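Local coordinates for protein methylmalonyl-CoA carboxyltransferase 5S subunit (Propionibacterium freudenreichii subsp. shermanii, PDB 1RQB) that transfers a carboxyl group from the biotin of the 1.3S subunit to pyruvate, forming oxaloacetate, as the cobalt-dependent 5S subunit of transcarboxylase, at residues 54-59 and 287-292; 252-257 and 264-269; 26-31 and 60-65; 37-42 and 258-263; 43-48 and 471-476. All coordinates share one frame; numbering follows the deposited sequence.

How the interactions relate
All five contacts belong to, or border, the TIM barrel. Along the chain 26-31, 37-42, 43-48, 54-59 and 60-65 come first, then 252-257, 258-263, 264-269 and 287-292, and last 471-476. Interaction 3 pairs strands 23-29 and 63-68 of the parallel sheet. Interaction 1 packs helices 53-58 and 283-296 outside it. Interaction 2 ties the loop after strand 248-251 to helix 265-271; interaction 4 sets that loop against helix 31-39 beside the cobalt site. Interaction 5 joins the 43-48 loop to the C-terminal region. Interactions 1, 2 and 3 lie about 11 to 12 Å apart between centres and touch; E29 bonds to I253 and T265. Early residues thus meet later parts of the barrel.

Interaction 1: residues 54-59 and 287-292; sequences ADIDAA and HKIRDH
D55 and I56 face K288 and I289 where two short helical segments, 54-58 and 287-292, run 9.3 Å apart at closest approach and nearly antiparallel, at 145°. Both belong to the helical layer outside the TIM barrel. I289 gives the most contact surface. Its CG1 is anti to the carbonyl carbon (chi1 -61°) and the chain runs on extended, which carries CD1 toward the backbone of the other helix. There CD1 reaches I56 CA at 3.7 Å. The CG1 of I56 meets the same methyl at 3.8 Å, the two isoleucine side chains crossing at about a right angle. A59 CB touches CD1 more loosely. I289 CG1 lies 3.7 Å from D55 CB, so D55 packs by its methylene on the apolar side.

The carboxylate of D55 turns the other way, across the aliphatic part of K288. D55 OD1 is 3.4 Å from K288 CD, and OD2 sits by K288 CB. The charges do not meet here: D55 OD1 and K288 NZ stand 5.7 Å apart. The true ionic partner of D55 is R285, one turn earlier on the helix of K288, which forms a salt bridge to OD1. Without the carboxylate, as with an alanine here, R285 would probably lose its charged mate and the K288 chain its cover. I56 also packs on V31 and L32 of helix 31-39. A water lies 2.7 Å from D55 OD2, placed to donate to it.

Interaction 2: residues 252-257 and 264-269; sequences AISSMS and PTESVA
S254 is gripped by E266 where the loop after strand 248-251 of the TIM barrel meets the start of helix 265-271. Hydrogen bonds dominate. S254 N donates to E266 OE1 at 2.8 Å, using the syn lone pair of that oxygen. S254 OG donates to E266 OE2, also at 2.8 Å, but from above the carboxylate plane. The E266 chain bends at chi2 (103°) to bring both oxygens to the one serine. A lysine in place of E266 would probably lose both bonds and leave the amide and hydroxyl of S254 without these acceptors. Within the loop, S257 OG donates to S254 O at 3.0 Å.

The backbones are joined as well. T265 N, in the first turn of the helix, donates to A252 O at 2.9 Å from above the carbonyl plane. P264 CA makes a CH...O contact with the same oxygen. The T265 hydroxyl is held outside the two segments, by T251 and E29.

Packing is the third kind of contact. I253 CD1 touches E266 OE1 at 3.4 Å. V309 of the second subunit packs on S254 and P264, so the contact borders the dimer interface. S257 OG touches the proline ring, 3.5 Å from P264 CG.

Interaction 3: residues 26-31 and 60-65; sequences GITELV and GYWSVE
E29 and V64 form a bridge between two parallel strands, whose short segments lie 4.8 Å apart. E65 N donates to E29 O at 2.9 Å, and E29 N reaches S63 O at 3.2 Å. Before the strand, W62 N donates to I27 O. A water donates to both E29 O and E65 O at the other end.

These are neighbouring strands of the TIM barrel, 23-29 and 63-68, joined by a beta-alpha-beta crossover through helices 31-39 and 53-58. On the face of E29, its CB sits over the centre of the Y61 ring, 3.4 Å from the centroid, as a CH-pi contact. CG is anti to the backbone N (chi1 180°), and the bend at chi2 turns OE1 to the phenol. Y61 OH bonds weakly to OE1 at 2.6 Å. T265 OG1 also bonds to OE1, while OE2 accepts from V31 N through its anti lone pair, a capping bond. On the opposite face T28 OG1 and S63 OG are 2.7 Å apart, and T28 OG1 also lies at the W62 ring edge. S63 OG also bonds to Q100 OE1. L30 CD2 packs 3.4 Å from E65 OE2, which forms a salt bridge with R33 of the substrate site.

Interaction 4: residues 37-42 and 258-263; sequences QSLMAT and LGPGHN
L39 turns its CG anti to the carbonyl carbon (chi1 -69°), and its CD2 reaches into the turn formed by L258 to G261. S38 has a like torsion (chi1 -58°), which sets OG beside its own backbone N; the backbone itself directs its CB at P260 O. The turn is a type II' beta turn, closed by G261 N donating to L258 O at 3.1 Å. It lies in the long loop after strand 248-251 of the TIM barrel, beside the cobalt site.

CD2 of L39 does most of the touching. It lies 3.4 Å from L258 O and 3.8 Å from P260 CD, so one methyl meets both a carbonyl and a carbon of the proline ring. G261 has no CB, and this lets the leucine come close to its backbone, with L39 CG at 4.1 Å from G261 CA. S38 CB packs against P260 O at 3.5 Å. No hydrogen bond crosses between the two segments.

The polar ends bond to residues of the metal site. S38 OG bonds to the backbone O of D34, a cobalt ligand. P260 O accepts from H228 ND1, which would fix the ring rotation of H228, another ligand. H262 NE2 bonds to D34 OD1, which makes H262 a second-shell residue that probably steadies the D34 carboxylate. The H262 ring also approaches S38, its CE1 standing 3.9 Å from S38 OG.

Interaction 5: residues 43-48 and 471-476; sequences RMAMED and PHSVAL
R43 crosses V474 at a slant, and one valine methyl meets the arginine from CB to NE. R43 CB is 3.9 Å from V474 CG2. CG follows at about the same distance. CD makes the closest touch, 3.7 Å from V474 CG2. Beyond it NE just borders the methyl, which sits at the edge of the guanidinium, near its plane. The bend at chi2 (-59°) swings CD toward that methyl. At the tip, NH1 bonds to A41 O, and the guanidinium makes a cation-pi contact with F78.

The contact joins the loop between helices 31-39 and 53-58 of the TIM barrel to the loop before helix 478-484, near the C-terminal end of the modelled chain. No direct hydrogen bond links the two loops; waters do that work. One water donates to R43 O at 2.7 Å and accepts from V474 N. Another accepts from S473 OG at 2.6 Å and donates to E47 OE2 and D48 OD2. This second water links the serine hydroxyl to both acidic side chains, with no direct bond to either.

S473 also packs directly. Its CB lies 3.7 Å from E47 OE2 and 3.9 Å from A45 CB. Its OG turns back to accept from A475 N at 3.2 Å, an ST turn that shapes the 471-476 loop. D48 is held further in: its OD1 forms a salt bridge with K299, and its OD2 bonds to Y300 OH, the same hydroxyl that meets A45 N.

Interaction 1: residues 54-59 and 287-292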
# COMPACT_ATOMS: atom_id res chain seq x y z
N ALA A 54 -11.44 23.88 -3.70
CA ALA A 54 -10.60 24.92 -4.31
C ALA A 54 -9.21 24.36 -4.61
O ALA A 54 -8.66 24.59 -5.69
CB ALA A 54 -10.49 26.14 -3.37
N ASP A 55 -8.64 23.60 -3.68
CA ASP A 55 -7.30 23.03 -3.90
C ASP A 55 -7.34 21.95 -4.97
O ASP A 55 -6.43 21.85 -5.80
CB ASP A 55 -6.73 22.50 -2.60
CG ASP A 55 -6.35 23.62 -1.64
OD1 ASP A 55 -5.69 24.58 -2.10
OD2 ASP A 55 -6.71 23.54 -0.45
N ILE A 56 -8.39 21.13 -4.97
CA ILE A 56 -8.51 20.07 -5.98
C ILE A 56 -8.57 20.70 -7.38
O ILE A 56 -7.91 20.26 -8.31
CB ILE A 56 -9.78 19.21 -5.73
CG1 ILE A 56 -9.55 18.32 -4.51
CG2 ILE A 56 -10.13 18.37 -6.97
CD1 ILE A 56 -10.77 17.50 -4.06
N ASP A 57 -9.35 21.78 -7.48
CA ASP A 57 -9.55 22.50 -8.75
C ASP A 57 -8.25 23.09 -9.28
O ASP A 57 -8.10 23.27 -10.49
CB ASP A 57 -10.58 23.63 -8.55
CG ASP A 57 -10.88 24.38 -9.84
OD1 ASP A 57 -11.60 23.84 -10.71
OD2 ASP A 57 -10.38 25.51 -10.00
N ALA A 58 -7.29 23.40 -8.41
CA ALA A 58 -6.04 24.02 -8.89
C ALA A 58 -4.86 23.05 -8.85
O ALA A 58 -3.72 23.45 -9.10
CB ALA A 58 -5.71 25.24 -8.03
N ALA A 59 -5.11 21.77 -8.58
CA ALA A 59 -4.00 20.81 -8.45
C ALA A 59 -3.42 20.40 -9.81
O ALA A 59 -2.26 20.01 -9.88
CB ALA A 59 -4.45 19.59 -7.68
N HIS A 287 -0.60 18.50 -1.04
CA HIS A 287 -0.34 18.44 0.40
C HIS A 287 -1.54 18.98 1.18
O HIS A 287 -1.93 18.44 2.21
CB HIS A 287 0.91 19.26 0.73
CG HIS A 287 1.28 19.24 2.18
ND1 HIS A 287 1.86 18.15 2.78
CD2 HIS A 287 1.12 20.17 3.15
CE1 HIS A 287 2.05 18.40 4.07
NE2 HIS A 287 1.60 19.62 4.32
N LYS A 288 -2.15 20.05 0.67
CA LYS A 288 -3.31 20.66 1.35
C LYS A 288 -4.51 19.71 1.28
O LYS A 288 -5.27 19.59 2.24
CB LYS A 288 -3.69 22.00 0.70
CG LYS A 288 -2.62 23.07 0.79
CD LYS A 288 -3.13 24.36 0.16
CE LYS A 288 -2.06 25.44 0.13
NZ LYS A 288 -1.45 25.69 1.47
N ILE A 289 -4.70 19.07 0.14
CA ILE A 289 -5.83 18.14 -0.02
C ILE A 289 -5.62 16.95 0.92
O ILE A 289 -6.54 16.50 1.61
CB ILE A 289 -5.92 17.64 -1.48
CG1 ILE A 289 -6.16 18.84 -2.40
CG2 ILE A 289 -7.05 16.61 -1.64
CD1 ILE A 289 -5.82 18.57 -3.87
N ARG A 290 -4.39 16.45 0.95
CA ARG A 290 -4.05 15.30 1.80
C ARG A 290 -4.38 15.60 3.27
O ARG A 290 -5.03 14.81 3.94
CB ARG A 290 -2.57 14.96 1.71
CG ARG A 290 -2.21 13.75 2.55
CD ARG A 290 -0.73 13.48 2.53
NE ARG A 290 0.02 14.46 3.29
CZ ARG A 290 0.32 14.32 4.58
NH1 ARG A 290 -0.08 13.23 5.23
NH2 ARG A 290 1.03 15.25 5.21
N ASP A 291 -3.89 16.74 3.75
CA ASP A 291 -4.09 17.14 5.15
C ASP A 291 -5.58 17.34 5.45
O ASP A 291 -6.06 17.03 6.53
CB ASP A 291 -3.30 18.42 5.45
CG ASP A 291 -1.81 18.16 5.63
OD1 ASP A 291 -1.41 16.97 5.58
OD2 ASP A 291 -1.04 19.12 5.83
N HIS A 292 -6.30 17.85 4.47
CA HIS A 292 -7.75 18.06 4.66
C HIS A 292 -8.44 16.73 4.97
O HIS A 292 -9.17 16.61 5.95
CB HIS A 292 -8.37 18.63 3.39
CG HIS A 292 -9.85 18.79 3.49
ND1 HIS A 292 -10.44 19.91 4.05
CD2 HIS A 292 -10.87 17.95 3.18
CE1 HIS A 292 -11.75 19.74 4.08
NE2 HIS A 292 -12.04 18.56 3.56
O HOH W 1 -7.73 21.37 0.70

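Interaction 2: residues 252-257 and 264-269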
# COMPACT_ATOMS: atom_id res chain seq x y z
N ALA A 252 -5.98 8.14 -5.83
CA ALA A 252 -6.70 8.79 -4.72
C ALA A 252 -5.67 9.47 -3.81
O ALA A 252 -4.62 8.89 -3.53
CB ALA A 252 -7.49 7.74 -3.91
N ILE A 253 -5.99 10.67 -3.32
CA ILE A 253 -5.07 11.38 -2.42
C ILE A 253 -4.62 10.41 -1.33
O ILE A 253 -5.41 9.62 -0.82
CB ILE A 253 -5.74 12.67 -1.86
CG1 ILE A 253 -4.66 13.69 -1.44
CG2 ILE A 253 -6.69 12.32 -0.73
CD1 ILE A 253 -3.85 14.24 -2.61
N SER A 254 -3.34 10.50 -0.95
CA SER A 254 -2.70 9.52 -0.05
C SER A 254 -3.43 9.27 1.28
O SER A 254 -3.37 8.15 1.79
CB SER A 254 -1.23 9.88 0.19
OG SER A 254 -1.08 11.09 0.90
N SER A 255 -4.09 10.26 1.87
CA SER A 255 -4.77 10.02 3.16
C SER A 255 -6.07 9.23 2.98
O SER A 255 -6.71 8.83 3.95
CB SER A 255 -5.06 11.35 3.87
OG SER A 255 -5.61 12.30 2.97
N MSE A 256 -6.46 8.98 1.74
CA MSE A 256 -7.68 8.22 1.42
C MSE A 256 -7.35 7.18 0.36
O MSE A 256 -8.08 7.06 -0.63
CB MSE A 256 -8.72 9.16 0.81
CG MSE A 256 -9.10 10.33 1.66
SE MSE A 256 -10.42 9.72 2.89
CE MSE A 256 -11.97 9.76 1.70
N SER A 257 -6.27 6.41 0.56
CA SER A 257 -5.82 5.45 -0.45
C SER A 257 -5.47 4.09 0.17
O SER A 257 -5.49 3.92 1.38
CB SER A 257 -4.56 6.00 -1.14
OG SER A 257 -3.47 6.01 -0.24
N PRO A 264 -2.01 5.77 -4.24
CA PRO A 264 -1.87 7.17 -3.84
C PRO A 264 -1.41 8.14 -4.94
O PRO A 264 -0.41 7.92 -5.61
CB PRO A 264 -0.89 7.13 -2.66
CG PRO A 264 -0.70 5.64 -2.36
CD PRO A 264 -0.89 4.98 -3.68
N THR A 265 -2.16 9.24 -5.07
CA THR A 265 -1.87 10.27 -6.08
C THR A 265 -0.43 10.76 -5.96
O THR A 265 0.32 10.77 -6.94
CB THR A 265 -2.83 11.47 -5.89
OG1 THR A 265 -4.18 11.03 -6.11
CG2 THR A 265 -2.48 12.61 -6.86
N GLU A 266 -0.03 11.16 -4.76
CA GLU A 266 1.32 11.71 -4.58
C GLU A 266 2.39 10.65 -4.85
O GLU A 266 3.45 10.96 -5.40
CB GLU A 266 1.49 12.27 -3.18
CG GLU A 266 0.45 13.34 -2.83
CD GLU A 266 -0.64 12.79 -1.92
OE1 GLU A 266 -1.39 11.88 -2.35
OE2 GLU A 266 -0.72 13.25 -0.77
N SER A 267 2.14 9.40 -4.46
CA SER A 267 3.12 8.34 -4.69
C SER A 267 3.30 8.12 -6.20
O SER A 267 4.42 7.97 -6.68
CB SER A 267 2.68 7.04 -4.02
OG SER A 267 2.61 7.21 -2.61
N VAL A 268 2.19 8.10 -6.94
CA VAL A 268 2.27 7.89 -8.39
C VAL A 268 3.01 9.06 -9.04
O VAL A 268 3.82 8.87 -9.95
CB VAL A 268 0.86 7.71 -9.00
CG1 VAL A 268 0.92 7.77 -10.52
CG2 VAL A 268 0.31 6.37 -8.58
N ALA A 269 2.78 10.28 -8.56
CA ALA A 269 3.48 11.43 -9.16
C ALA A 269 4.97 11.38 -8.83
O ALA A 269 5.81 11.60 -9.71
CB ALA A 269 2.87 12.76 -8.67

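Interaction 3: residues 26-31 and 60-65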
# COMPACT_ATOMS: atom_id res chain seq x y z
N GLY A 26 -1.50 12.11 -17.59
CA GLY A 26 -2.58 12.77 -16.88
C GLY A 26 -3.02 11.97 -15.67
O GLY A 26 -2.89 10.75 -15.64
N ILE A 27 -3.56 12.65 -14.67
CA ILE A 27 -4.03 11.98 -13.44
C ILE A 27 -5.48 12.37 -13.15
O ILE A 27 -5.83 13.55 -13.19
CB ILE A 27 -3.22 12.43 -12.21
CG1 ILE A 27 -1.75 12.02 -12.36
CG2 ILE A 27 -3.87 11.85 -10.93
CD1 ILE A 27 -1.51 10.54 -12.34
N THR A 28 -6.30 11.37 -12.88
CA THR A 28 -7.70 11.60 -12.49
C THR A 28 -7.80 11.33 -10.99
O THR A 28 -7.38 10.27 -10.52
CB THR A 28 -8.67 10.68 -13.26
OG1 THR A 28 -8.85 11.20 -14.58
CG2 THR A 28 -10.05 10.60 -12.56
N GLU A 29 -8.32 12.30 -10.23
CA GLU A 29 -8.46 12.18 -8.77
C GLU A 29 -9.80 11.53 -8.44
O GLU A 29 -10.84 11.93 -8.97
CB GLU A 29 -8.34 13.56 -8.12
CG GLU A 29 -8.47 13.56 -6.59
CD GLU A 29 -7.46 12.66 -5.88
OE1 GLU A 29 -6.22 12.79 -6.08
OE2 GLU A 29 -7.92 11.81 -5.11
N LEU A 30 -9.78 10.57 -7.51
CA LEU A 30 -10.99 9.80 -7.16
C LEU A 30 -11.48 10.06 -5.73
O LEU A 30 -12.45 9.44 -5.31
CB LEU A 30 -10.67 8.31 -7.27
CG LEU A 30 -10.14 7.80 -8.61
CD1 LEU A 30 -9.59 6.38 -8.44
CD2 LEU A 30 -11.28 7.81 -9.62
N VAL A 31 -10.84 10.96 -4.99
CA VAL A 31 -11.21 11.16 -3.58
C VAL A 31 -12.68 11.53 -3.37
O VAL A 31 -13.26 11.15 -2.36
CB VAL A 31 -10.30 12.23 -2.88
CG1 VAL A 31 -10.57 13.62 -3.45
CG2 VAL A 31 -10.57 12.22 -1.36
N GLY A 60 -4.21 20.47 -10.87
CA GLY A 60 -3.72 20.07 -12.19
C GLY A 60 -4.18 18.72 -12.71
O GLY A 60 -3.60 18.16 -13.64
N TYR A 61 -5.26 18.19 -12.14
CA TYR A 61 -5.77 16.87 -12.55
C TYR A 61 -6.40 16.94 -13.94
O TYR A 61 -6.95 17.97 -14.34
CB TYR A 61 -6.85 16.41 -11.57
CG TYR A 61 -6.37 16.16 -10.17
CD1 TYR A 61 -6.83 16.94 -9.11
CD2 TYR A 61 -5.52 15.09 -9.89
CE1 TYR A 61 -6.45 16.66 -7.79
CE2 TYR A 61 -5.14 14.80 -8.57
CZ TYR A 61 -5.61 15.59 -7.53
OH TYR A 61 -5.28 15.26 -6.24
N TRP A 62 -6.37 15.82 -14.66
CA TRP A 62 -7.00 15.75 -15.99
C TRP A 62 -8.52 15.83 -15.78
O TRP A 62 -9.23 16.50 -16.52
CB TRP A 62 -6.64 14.44 -16.69
CG TRP A 62 -7.25 14.36 -18.07
CD1 TRP A 62 -6.85 15.05 -19.19
CD2 TRP A 62 -8.45 13.67 -18.43
NE1 TRP A 62 -7.73 14.83 -20.22
CE2 TRP A 62 -8.72 13.99 -19.78
CE3 TRP A 62 -9.32 12.82 -17.74
CZ2 TRP A 62 -9.84 13.48 -20.46
CZ3 TRP A 62 -10.43 12.31 -18.42
CH2 TRP A 62 -10.68 12.64 -19.77
N SER A 63 -9.00 15.11 -14.77
CA SER A 63 -10.43 15.13 -14.41
C SER A 63 -10.56 14.82 -12.92
O SER A 63 -9.62 14.32 -12.29
CB SER A 63 -11.25 14.12 -15.23
OG SER A 63 -10.97 12.78 -14.84
N VAL A 64 -11.72 15.14 -12.38
CA VAL A 64 -12.06 14.90 -10.97
C VAL A 64 -13.33 14.05 -10.92
O VAL A 64 -14.41 14.50 -11.28
CB VAL A 64 -12.32 16.25 -10.26
CG1 VAL A 64 -12.70 16.01 -8.80
CG2 VAL A 64 -11.05 17.13 -10.35
N GLU A 65 -13.20 12.79 -10.48
CA GLU A 65 -14.41 11.95 -10.43
C GLU A 65 -15.20 12.40 -9.20
O GLU A 65 -14.67 12.39 -8.09
CB GLU A 65 -14.02 10.47 -10.34
CG GLU A 65 -15.21 9.54 -10.59
CD GLU A 65 -14.93 8.10 -10.18
OE1 GLU A 65 -15.04 7.21 -11.05
OE2 GLU A 65 -14.62 7.88 -9.00
O HOH W 2 -3.10 15.65 -14.78
O HOH W 3 -12.41 13.17 -6.86

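Interaction 4: residues 37-42 and 258-263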
# COMPACT_ATOMS: atom_id res chain seq x y z
N GLN A 37 -16.29 5.67 -1.59
CA GLN A 37 -17.23 4.58 -1.88
C GLN A 37 -16.55 3.25 -1.52
O GLN A 37 -17.16 2.35 -0.94
CB GLN A 37 -17.59 4.53 -3.37
CG GLN A 37 -18.51 3.35 -3.74
CD GLN A 37 -19.01 3.38 -5.18
OE1 GLN A 37 -19.41 4.43 -5.69
NE2 GLN A 37 -19.01 2.23 -5.83
N SER A 38 -15.27 3.15 -1.86
CA SER A 38 -14.50 1.92 -1.66
C SER A 38 -13.97 1.78 -0.23
O SER A 38 -13.84 0.66 0.27
CB SER A 38 -13.30 1.91 -2.63
OG SER A 38 -13.75 2.01 -3.97
N LEU A 39 -13.69 2.89 0.44
CA LEU A 39 -13.08 2.78 1.77
C LEU A 39 -14.06 3.01 2.93
O LEU A 39 -13.83 2.52 4.03
CB LEU A 39 -11.92 3.77 1.89
CG LEU A 39 -10.71 3.43 1.01
CD1 LEU A 39 -9.74 4.58 0.99
CD2 LEU A 39 -10.05 2.15 1.54
N MSE A 40 -15.14 3.76 2.71
CA MSE A 40 -16.03 4.03 3.85
C MSE A 40 -17.51 4.00 3.48
O MSE A 40 -18.31 4.84 3.90
CB MSE A 40 -15.62 5.35 4.52
CG MSE A 40 -15.46 6.53 3.61
SE MSE A 40 -13.98 7.67 4.24
CE MSE A 40 -12.51 6.74 3.46
N ALA A 41 -17.85 3.00 2.67
CA ALA A 41 -19.23 2.70 2.25
C ALA A 41 -19.96 3.90 1.65
O ALA A 41 -21.16 4.06 1.86
CB ALA A 41 -20.01 2.14 3.46
N THR A 42 -19.25 4.76 0.92
CA THR A 42 -19.86 5.91 0.23
C THR A 42 -20.56 6.85 1.21
O THR A 42 -21.44 7.61 0.79
CB THR A 42 -20.93 5.44 -0.79
OG1 THR A 42 -20.62 4.12 -1.29
CG2 THR A 42 -21.00 6.39 -1.96
N LEU A 258 -5.14 3.15 -0.73
CA LEU A 258 -4.72 1.77 -0.44
C LEU A 258 -5.87 0.88 0.02
O LEU A 258 -7.02 1.32 0.14
CB LEU A 258 -3.57 1.75 0.58
CG LEU A 258 -2.33 2.51 0.07
CD1 LEU A 258 -1.18 2.33 1.05
CD2 LEU A 258 -1.94 2.01 -1.30
N GLY A 259 -5.57 -0.39 0.25
CA GLY A 259 -6.61 -1.33 0.63
C GLY A 259 -7.55 -1.52 -0.55
O GLY A 259 -7.10 -1.56 -1.70
N PRO A 260 -8.87 -1.61 -0.32
CA PRO A 260 -9.89 -1.80 -1.37
C PRO A 260 -10.04 -0.52 -2.19
O PRO A 260 -10.84 -0.46 -3.12
CB PRO A 260 -11.17 -2.09 -0.59
CG PRO A 260 -10.72 -2.40 0.80
CD PRO A 260 -9.49 -1.59 1.02
N GLY A 261 -9.28 0.50 -1.80
CA GLY A 261 -9.28 1.77 -2.49
C GLY A 261 -8.32 1.77 -3.67
O GLY A 261 -8.25 0.80 -4.42
N HIS A 262 -7.52 2.83 -3.78
CA HIS A 262 -6.64 3.00 -4.95
C HIS A 262 -5.22 3.39 -4.55
O HIS A 262 -4.92 3.65 -3.38
CB HIS A 262 -7.24 4.11 -5.83
CG HIS A 262 -8.72 3.98 -6.00
ND1 HIS A 262 -9.62 4.44 -5.06
CD2 HIS A 262 -9.46 3.39 -6.98
CE1 HIS A 262 -10.85 4.14 -5.45
NE2 HIS A 262 -10.78 3.50 -6.61
N ASN A 263 -4.34 3.39 -5.55
CA ASN A 263 -2.94 3.78 -5.35
C ASN A 263 -2.93 5.29 -5.10
O ASN A 263 -3.76 6.02 -5.64
CB ASN A 263 -2.12 3.37 -6.58
CG ASN A 263 -2.15 1.86 -6.80
OD1 ASN A 263 -1.67 1.09 -5.97
ND2 ASN A 263 -2.76 1.43 -7.91

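Interaction 5: residues 43-48 and 471-476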
# COMPACT_ATOMS: atom_id res chain seq x y z
N ARG A 43 -20.16 6.88 2.47
CA ARG A 43 -20.86 7.71 3.46
C ARG A 43 -20.31 9.13 3.57
O ARG A 43 -20.82 9.92 4.37
CB ARG A 43 -20.78 7.06 4.84
CG ARG A 43 -21.53 5.73 4.99
CD ARG A 43 -23.00 5.91 4.67
NE ARG A 43 -23.83 4.87 5.29
CZ ARG A 43 -23.92 3.61 4.90
NH1 ARG A 43 -23.22 3.17 3.86
NH2 ARG A 43 -24.71 2.78 5.56
N MSE A 44 -19.31 9.50 2.78
CA MSE A 44 -18.72 10.84 2.91
C MSE A 44 -19.77 11.95 2.75
O MSE A 44 -20.45 12.04 1.72
CB MSE A 44 -17.63 11.07 1.88
CG MSE A 44 -17.08 12.47 1.96
SE MSE A 44 -15.61 12.50 3.18
CE MSE A 44 -14.33 12.09 1.90
N ALA A 45 -19.84 12.83 3.74
CA ALA A 45 -20.80 13.94 3.72
C ALA A 45 -20.22 15.11 2.92
O ALA A 45 -19.02 15.40 2.99
CB ALA A 45 -21.10 14.39 5.14
N MSE A 46 -21.09 15.81 2.20
CA MSE A 46 -20.68 16.95 1.37
C MSE A 46 -19.95 17.98 2.23
O MSE A 46 -18.97 18.58 1.79
CB MSE A 46 -21.90 17.58 0.70
CG MSE A 46 -21.54 18.69 -0.27
SE MSE A 46 -20.34 18.01 -1.68
CE MSE A 46 -20.90 19.19 -3.12
N GLU A 47 -20.42 18.17 3.46
CA GLU A 47 -19.81 19.15 4.38
C GLU A 47 -18.32 18.84 4.60
O GLU A 47 -17.52 19.74 4.82
CB GLU A 47 -20.54 19.12 5.74
CG GLU A 47 -20.55 17.75 6.42
CD GLU A 47 -21.50 17.65 7.61
OE1 GLU A 47 -22.71 17.92 7.44
OE2 GLU A 47 -21.03 17.29 8.72
N ASP A 48 -17.95 17.57 4.52
CA ASP A 48 -16.56 17.16 4.76
C ASP A 48 -15.71 17.21 3.49
O ASP A 48 -14.50 17.00 3.56
CB ASP A 48 -16.53 15.74 5.35
CG ASP A 48 -16.99 15.68 6.81
OD1 ASP A 48 -16.72 16.63 7.56
OD2 ASP A 48 -17.61 14.67 7.22
N PRO A 471 -29.04 18.22 4.22
CA PRO A 471 -28.21 17.03 4.33
C PRO A 471 -27.64 16.80 5.73
O PRO A 471 -27.36 17.75 6.47
CB PRO A 471 -27.12 17.27 3.28
CG PRO A 471 -26.99 18.74 3.26
CD PRO A 471 -28.42 19.24 3.36
N HIS A 472 -27.50 15.53 6.09
CA HIS A 472 -26.96 15.17 7.40
C HIS A 472 -25.69 14.33 7.20
O HIS A 472 -25.30 14.02 6.07
CB HIS A 472 -27.99 14.38 8.20
CG HIS A 472 -29.33 15.05 8.29
ND1 HIS A 472 -29.47 16.38 8.60
CD2 HIS A 472 -30.58 14.56 8.15
CE1 HIS A 472 -30.75 16.69 8.64
NE2 HIS A 472 -31.45 15.60 8.37
N SER A 473 -25.05 13.99 8.31
CA SER A 473 -23.84 13.16 8.26
C SER A 473 -24.04 11.96 9.18
O SER A 473 -24.72 12.05 10.20
CB SER A 473 -22.63 13.98 8.73
OG SER A 473 -21.47 13.15 8.77
N VAL A 474 -23.48 10.82 8.81
CA VAL A 474 -23.61 9.63 9.66
C VAL A 474 -22.25 9.32 10.29
O VAL A 474 -22.06 8.28 10.90
CB VAL A 474 -24.09 8.41 8.85
CG1 VAL A 474 -25.52 8.64 8.39
CG2 VAL A 474 -23.17 8.17 7.65
N ALA A 475 -21.32 10.25 10.12
CA ALA A 475 -19.97 10.11 10.67
C ALA A 475 -19.99 10.52 12.14
O ALA A 475 -20.90 11.21 12.59
CB ALA A 475 -18.99 11.01 9.90
N LEU A 476 -18.98 10.08 12.89
CA LEU A 476 -18.89 10.46 14.30
C LEU A 476 -18.63 11.96 14.38
O LEU A 476 -18.02 12.54 13.47
CB LEU A 476 -17.72 9.71 14.96
CG LEU A 476 -17.80 8.18 14.88
CD1 LEU A 476 -16.49 7.57 15.36
CD2 LEU A 476 -18.96 7.69 15.74
O HOH W 4 -21.78 11.22 6.58
O HOH W 5 -24.04 15.24 3.10
O HOH W 6 -19.42 14.66 8.99